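Local coordinates for protein gene product PA4716 (Pseudomonas aeruginosa, PDB 1U0K) that is of unknown function but belongs to the PhzF family and is predicted to act as an isomerase, probably an epimerase, at residues L85-R90 against N94-T99. Numbering follows the deposited sequence.
Sequences LLHHLR and NEQHWT
L86 lays its CB over one face of W98, in a CH-pi contact 3.6 Å from the centroid of the six-membered ring and 9° off the normal. CB thus lies almost over the centre of that ring, toward the rim of the indole as a whole. Its CD1 follows the same ring to CE3 at 3.9 Å, while the L86-H87 backbone comes close to CZ2 and CH2, with H87 N 3.5 Å from W98 CZ2. H87 CG stands anti to the backbone N (chi1 -160°), which carries the imidazole past the indole to Q96. There Q96 CG sits over the middle of the imidazole, 3.4 Å from its centroid, in a second CH-pi contact, and the two side chains cross at about a right angle. H87 NE2 also gives a weak, strongly bent hydrogen bond to N94 O at 3.3 Å. The same carbonyl accepts a straighter bond from Q96 NE2 (3.1 Å), which lies well above the plane of that carbonyl; the bend of Q96 at chi2 turns its amide back to the loop. These contacts join the end of helix 78-90, which connects parallel strands 60-67 and 96-101, to the start of the latter strand and the loop before it, consistent with the central helix of a DAP-epimerase-like domain, around which the strands curl. R90, extended from CG to NE, closes the exposed border: its CD lies 3.9 Å from W98 CH2 and 3.5 Å from Q96 OE1. The guanidinium and amide planes are 22° apart, with Q96 OE1 approaching obliquely. Q96 OE1 is hydrogen-bonded by R59, which also makes a cation-pi contact with W98, and W98 NE1 is hydrogen-bonded to S111 OG on strand 106-114.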
loop_
_atom_site.group_PDB
_atom_site.type_symbol
_atom_site.label_atom_id
_atom_site.label_comp_id
_atom_site.label_asym_id
_atom_site.label_seq_id
_atom_site.Cartn_x
_atom_site.Cartn_y
_atom_site.Cartn_z
ATOM N N LEU A 85 21.229 -5.445 1.317
ATOM C CA LEU A 85 21.504 -4.210 2.020
ATOM C C LEU A 85 22.707 -4.379 2.938
ATOM O O LEU A 85 23.562 -3.508 2.985
ATOM C CB LEU A 85 20.281 -3.705 2.802
ATOM C CG LEU A 85 20.588 -2.455 3.631
ATOM C CD1 LEU A 85 20.935 -1.278 2.721
ATOM C CD2 LEU A 85 19.464 -2.109 4.561
ATOM N N LEU A 86 22.786 -5.498 3.657
ATOM C CA LEU A 86 23.928 -5.735 4.541
ATOM C C LEU A 86 25.241 -5.774 3.758
ATOM O O LEU A 86 26.252 -5.291 4.244
ATOM C CB LEU A 86 23.731 -7.018 5.341
ATOM C CG LEU A 86 22.609 -6.957 6.374
ATOM C CD1 LEU A 86 22.352 -8.341 6.943
ATOM C CD2 LEU A 86 22.917 -6.000 7.499
ATOM N N HIS A 87 25.209 -6.330 2.555
ATOM C CA HIS A 87 26.377 -6.361 1.658
ATOM C C HIS A 87 26.749 -4.937 1.247
ATOM O O HIS A 87 27.920 -4.548 1.287
ATOM C CB HIS A 87 26.046 -7.210 0.433
ATOM C CG HIS A 87 27.231 -7.717 -0.334
ATOM N ND1 HIS A 87 28.385 -6.991 -0.534
ATOM C CD2 HIS A 87 27.404 -8.884 -0.999
ATOM C CE1 HIS A 87 29.223 -7.703 -1.273
ATOM N NE2 HIS A 87 28.650 -8.856 -1.563
ATOM N N HIS A 88 25.749 -4.144 0.885
ATOM C CA HIS A 88 25.974 -2.726 0.555
ATOM C C HIS A 88 26.642 -1.952 1.702
ATOM O O HIS A 88 27.594 -1.199 1.482
ATOM C CB HIS A 88 24.638 -2.072 0.169
ATOM C CG HIS A 88 24.720 -0.589 -0.016
ATOM N ND1 HIS A 88 25.430 -0.003 -1.041
ATOM C CD2 HIS A 88 24.189 0.424 0.704
ATOM C CE1 HIS A 88 25.321 1.311 -0.949
ATOM N NE2 HIS A 88 24.581 1.598 0.105
ATOM N N LEU A 89 26.163 -2.157 2.924
ATOM C CA LEU A 89 26.686 -1.468 4.099
ATOM C C LEU A 89 28.091 -1.938 4.483
ATOM O O LEU A 89 28.921 -1.126 4.868
ATOM C CB LEU A 89 25.734 -1.631 5.286
ATOM C CG LEU A 89 24.377 -0.947 5.099
ATOM C CD1 LEU A 89 23.448 -1.326 6.252
ATOM C CD2 LEU A 89 24.523 0.559 4.988
ATOM N N ARG A 90 28.365 -3.233 4.358
ATOM C CA ARG A 90 29.666 -3.774 4.766
ATOM C C ARG A 90 30.748 -3.449 3.733
ATOM O O ARG A 90 31.889 -3.157 4.093
ATOM C CB ARG A 90 29.582 -5.286 4.958
ATOM C CG ARG A 90 30.869 -5.934 5.500
ATOM C CD ARG A 90 30.762 -7.448 5.646
ATOM N NE ARG A 90 31.726 -8.012 6.597
ATOM C CZ ARG A 90 33.030 -8.149 6.371
ATOM N NH1 ARG A 90 33.573 -7.780 5.211
ATOM N NH2 ARG A 90 33.803 -8.678 7.315
ATOM N N ASN A 94 33.711 -9.550 -2.782
ATOM C CA ASN A 94 33.538 -10.993 -2.729
ATOM C C ASN A 94 32.163 -11.401 -2.222
ATOM O O ASN A 94 31.452 -10.596 -1.609
ATOM C CB ASN A 94 34.597 -11.611 -1.810
ATOM C CG ASN A 94 34.566 -11.027 -0.390
ATOM O OD1 ASN A 94 34.802 -9.823 -0.184
ATOM N ND2 ASN A 94 34.278 -11.880 0.593
ATOM N N GLU A 95 31.810 -12.658 -2.466
ATOM C CA GLU A 95 30.601 -13.250 -1.908
ATOM C C GLU A 95 30.580 -13.060 -0.394
ATOM O O GLU A 95 31.597 -13.220 0.274
ATOM C CB GLU A 95 30.525 -14.742 -2.239
ATOM C CG GLU A 95 29.221 -15.402 -1.823
ATOM C CD GLU A 95 29.141 -16.861 -2.231
ATOM O OE1 GLU A 95 29.781 -17.718 -1.618
ATOM O OE2 GLU A 95 28.358 -17.146 -3.256
ATOM N N GLN A 96 29.415 -12.706 0.134
ATOM C CA GLN A 96 29.228 -12.505 1.564
ATOM C C GLN A 96 28.193 -13.499 2.059
ATOM O O GLN A 96 27.269 -13.845 1.323
ATOM C CB GLN A 96 28.745 -11.080 1.840
ATOM C CG GLN A 96 29.672 -9.993 1.323
ATOM C CD GLN A 96 31.011 -9.969 2.032
ATOM O OE1 GLN A 96 31.024 -10.063 3.273
ATOM N NE2 GLN A 96 32.059 -9.863 1.349
ATOM N N HIS A 97 28.364 -13.953 3.298
ATOM C CA HIS A 97 27.446 -14.870 3.955
ATOM C C HIS A 97 26.841 -14.217 5.194
ATOM O O HIS A 97 27.499 -13.458 5.893
ATOM C CB HIS A 97 28.168 -16.163 4.340
ATOM C CG HIS A 97 28.702 -16.917 3.166
ATOM N ND1 HIS A 97 29.887 -16.586 2.547
ATOM C CD2 HIS A 97 28.210 -17.986 2.498
ATOM C CE1 HIS A 97 30.102 -17.420 1.544
ATOM N NE2 HIS A 97 29.099 -18.279 1.494
ATOM N N TRP A 98 25.568 -14.513 5.434
ATOM C CA TRP A 98 24.768 -13.887 6.479
ATOM C C TRP A 98 23.900 -14.933 7.147
ATOM O O TRP A 98 23.541 -15.930 6.531
ATOM C CB TRP A 98 23.845 -12.815 5.877
ATOM C CG TRP A 98 24.529 -11.905 4.953
ATOM C CD1 TRP A 98 24.509 -11.941 3.589
ATOM C CD2 TRP A 98 25.363 -10.802 5.314
ATOM N NE1 TRP A 98 25.284 -10.929 3.085
ATOM C CE2 TRP A 98 25.816 -10.210 4.122
ATOM C CE3 TRP A 98 25.769 -10.248 6.532
ATOM C CZ2 TRP A 98 26.670 -9.103 4.110
ATOM C CZ3 TRP A 98 26.625 -9.153 6.515
ATOM C CH2 TRP A 98 27.057 -8.594 5.316
ATOM N N THR A 99 23.552 -14.700 8.403
ATOM C CA THR A 99 22.552 -15.502 9.092
ATOM C C THR A 99 21.496 -14.573 9.641
ATOM O O THR A 99 21.805 -13.645 10.388
ATOM C CB THR A 99 23.189 -16.295 10.234
ATOM O OG1 THR A 99 24.232 -17.127 9.706
ATOM C CG2 THR A 99 22.178 -17.256 10.859
#